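PDB 5YM6: nsp9 from Porcine coronavirus HKU15, which probably binds single-stranded nucleic acid as part of the coronavirus replication machinery, with dimerization enhancing its binding affinity. Local coordinates for residues L39-S44 against L84-N89. Numbering follows the deposited sequence.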
loop_
_atom_site.group_PDB
_atom_site.type_symbol
_atom_site.label_atom_id
_atom_site.label_comp_id
_atom_site.label_asym_id
_atom_site.label_seq_id
_atom_site.Cartn_x
_atom_site.Cartn_y
_atom_site.Cartn_z
ATOM N N LEU B 39 7.520 3.889 -11.840
ATOM C CA LEU B 39 6.922 5.172 -11.463
ATOM C C LEU B 39 5.434 4.977 -11.192
ATOM O O LEU B 39 4.696 4.553 -12.073
ATOM C CB LEU B 39 7.137 6.215 -12.557
ATOM C CG LEU B 39 6.455 7.563 -12.293
ATOM C CD1 LEU B 39 7.069 8.159 -11.059
ATOM C CD2 LEU B 39 6.576 8.487 -13.495
ATOM N N VAL B 40 5.006 5.286 -9.975
ATOM C CA VAL B 40 3.616 5.043 -9.565
ATOM C C VAL B 40 2.775 6.309 -9.437
ATOM O O VAL B 40 1.592 6.315 -9.789
ATOM C CB VAL B 40 3.587 4.275 -8.229
ATOM C CG1 VAL B 40 2.151 4.185 -7.687
ATOM C CG2 VAL B 40 4.188 2.889 -8.438
ATOM N N ALA B 41 3.378 7.382 -8.933
ATOM C CA ALA B 41 2.637 8.626 -8.700
ATOM C C ALA B 41 3.527 9.855 -8.710
ATOM O O ALA B 41 4.747 9.757 -8.528
ATOM C CB ALA B 41 1.882 8.542 -7.363
ATOM N N ILE B 42 2.912 11.026 -8.906
ATOM C CA ILE B 42 3.620 12.283 -8.717
ATOM C C ILE B 42 2.772 13.198 -7.855
ATOM O O ILE B 42 1.548 13.033 -7.799
ATOM C CB ILE B 42 3.937 12.968 -10.046
ATOM C CG1 ILE B 42 2.647 13.316 -10.797
ATOM C CG2 ILE B 42 4.842 12.061 -10.892
ATOM C CD1 ILE B 42 2.841 14.295 -11.929
ATOM N N THR B 43 3.423 14.125 -7.158
ATOM C CA THR B 43 2.709 15.221 -6.507
ATOM C C THR B 43 3.230 16.572 -6.970
ATOM O O THR B 43 4.386 16.726 -7.359
ATOM C CB THR B 43 2.794 15.157 -4.973
ATOM O OG1 THR B 43 4.167 15.225 -4.557
ATOM C CG2 THR B 43 2.153 13.876 -4.447
ATOM N N SER B 44 2.335 17.551 -6.945
ATOM C CA SER B 44 2.599 18.871 -7.493
ATOM C C SER B 44 1.635 19.851 -6.856
ATOM O O SER B 44 0.576 19.449 -6.407
ATOM C CB SER B 44 2.406 18.873 -9.008
ATOM O OG SER B 44 2.465 20.188 -9.523
ATOM N N LEU B 84 -2.079 14.841 -5.787
ATOM C CA LEU B 84 -1.492 13.535 -6.045
ATOM C C LEU B 84 -2.073 12.986 -7.338
ATOM O O LEU B 84 -3.308 12.967 -7.516
ATOM C CB LEU B 84 -1.778 12.576 -4.876
ATOM C CG LEU B 84 -1.426 11.094 -5.063
ATOM C CD1 LEU B 84 0.064 10.893 -5.036
ATOM C CD2 LEU B 84 -2.086 10.227 -3.978
ATOM N N TYR B 85 -1.199 12.565 -8.248
ATOM C CA TYR B 85 -1.630 11.973 -9.509
ATOM C C TYR B 85 -1.035 10.589 -9.620
ATOM O O TYR B 85 0.192 10.455 -9.575
ATOM C CB TYR B 85 -1.146 12.758 -10.724
ATOM C CG TYR B 85 -1.522 14.213 -10.853
ATOM C CD1 TYR B 85 -0.873 15.189 -10.105
ATOM C CD2 TYR B 85 -2.459 14.615 -11.794
ATOM C CE1 TYR B 85 -1.192 16.532 -10.260
ATOM C CE2 TYR B 85 -2.767 15.954 -11.961
ATOM C CZ TYR B 85 -2.134 16.901 -11.187
ATOM O OH TYR B 85 -2.443 18.230 -11.352
ATOM N N PHE B 86 -1.875 9.568 -9.780
ATOM C CA PHE B 86 -1.362 8.248 -10.088
ATOM C C PHE B 86 -1.128 8.129 -11.578
ATOM O O PHE B 86 -1.824 8.747 -12.386
ATOM C CB PHE B 86 -2.315 7.152 -9.615
ATOM C CG PHE B 86 -2.289 6.951 -8.139
ATOM C CD1 PHE B 86 -1.180 6.392 -7.537
ATOM C CD2 PHE B 86 -3.351 7.351 -7.356
ATOM C CE1 PHE B 86 -1.133 6.211 -6.172
ATOM C CE2 PHE B 86 -3.314 7.166 -5.989
ATOM C CZ PHE B 86 -2.201 6.598 -5.405
ATOM N N ILE B 87 -0.118 7.350 -11.935
ATOM C CA ILE B 87 0.173 7.083 -13.338
ATOM C C ILE B 87 -0.915 6.130 -13.858
ATOM O O ILE B 87 -1.332 5.220 -13.144
ATOM C CB ILE B 87 1.591 6.487 -13.512
ATOM C CG1 ILE B 87 2.633 7.615 -13.657
ATOM C CG2 ILE B 87 1.674 5.616 -14.760
ATOM C CD1 ILE B 87 2.725 8.541 -12.480
ATOM N N GLN B 88 -1.383 6.357 -15.082
ATOM C CA GLN B 88 -2.505 5.590 -15.613
ATOM C C GLN B 88 -2.194 4.092 -15.613
ATOM O O GLN B 88 -1.086 3.684 -15.965
ATOM C CB GLN B 88 -2.877 6.055 -17.019
ATOM C CG GLN B 88 -4.120 5.328 -17.540
ATOM C CD GLN B 88 -4.650 5.884 -18.844
ATOM O OE1 GLN B 88 -3.892 6.376 -19.676
ATOM N NE2 GLN B 88 -5.967 5.804 -19.027
ATOM N N ASN B 89 -3.177 3.308 -15.169
ATOM C CA ASN B 89 -3.134 1.841 -15.180
ATOM C C ASN B 89 -2.188 1.221 -14.164
ATOM O O ASN B 89 -1.917 0.026 -14.203
ATOM C CB ASN B 89 -2.777 1.332 -16.580
ATOM C CG ASN B 89 -3.860 1.617 -17.581
ATOM O OD1 ASN B 89 -5.049 1.592 -17.248
ATOM N ND2 ASN B 89 -3.465 1.898 -18.813
#
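Leu84 reaches Thr43 and Ala41 with one branch: CD1 of Leu84 lies 3.7 Å from Thr43 CG2, and the methyl of Ala41 is almost as near. The side chain also meets Ile102 of helix 92-105 and Leu4 of the second subunit. Tyr85 and Ile42 form the antiparallel hydrogen-bonded pair, joined through both backbone groups, Tyr85 N 2.8 Å from Ile42 O and Tyr85 O 2.9 Å from Ile42 N; the flanking pairs, Thr43 with Leu84 and Ala41 with Phe86, are non-hydrogen-bonded. On the face opposite Leu84 and Thr43, Tyr85 CB rests 3.8 Å from Ile42 CG1, and the carbonyl oxygen of Ile42 lies at the edge of the phenol ring, in its plane. The ring's far end is anchored outside the pair, where OH is hydrogen-bonded to Lys46 O and Leu49 N. Phe86 returns to the face of Leu84, its ring atom CD1 3.7 Å from Ala41 CB, while Val40 CG1 approaches the ring edge in plane. Ile87 N then bonds Val40 O at 2.9 Å; the N-H points straight at the oxygen (174°), but the donor sits 38° above the carbonyl plane. Ile87 turns its side chain toward strand 36-44, where CD1 packs 3.9 Å from Leu39 CG, the two side chains crossing at about a right angle. Val52 of strand 49-55 touches both. Val40 and Ala41 both face Phe29 on strand 23-33, a classic beta bulge. The axes of 39-44 and 84-86 approach to 4.7 Å and their directions differ by 156°, an antiparallel pair within the strongly bent sheet of the nsp9 barrel, flanked by its C-terminal helix.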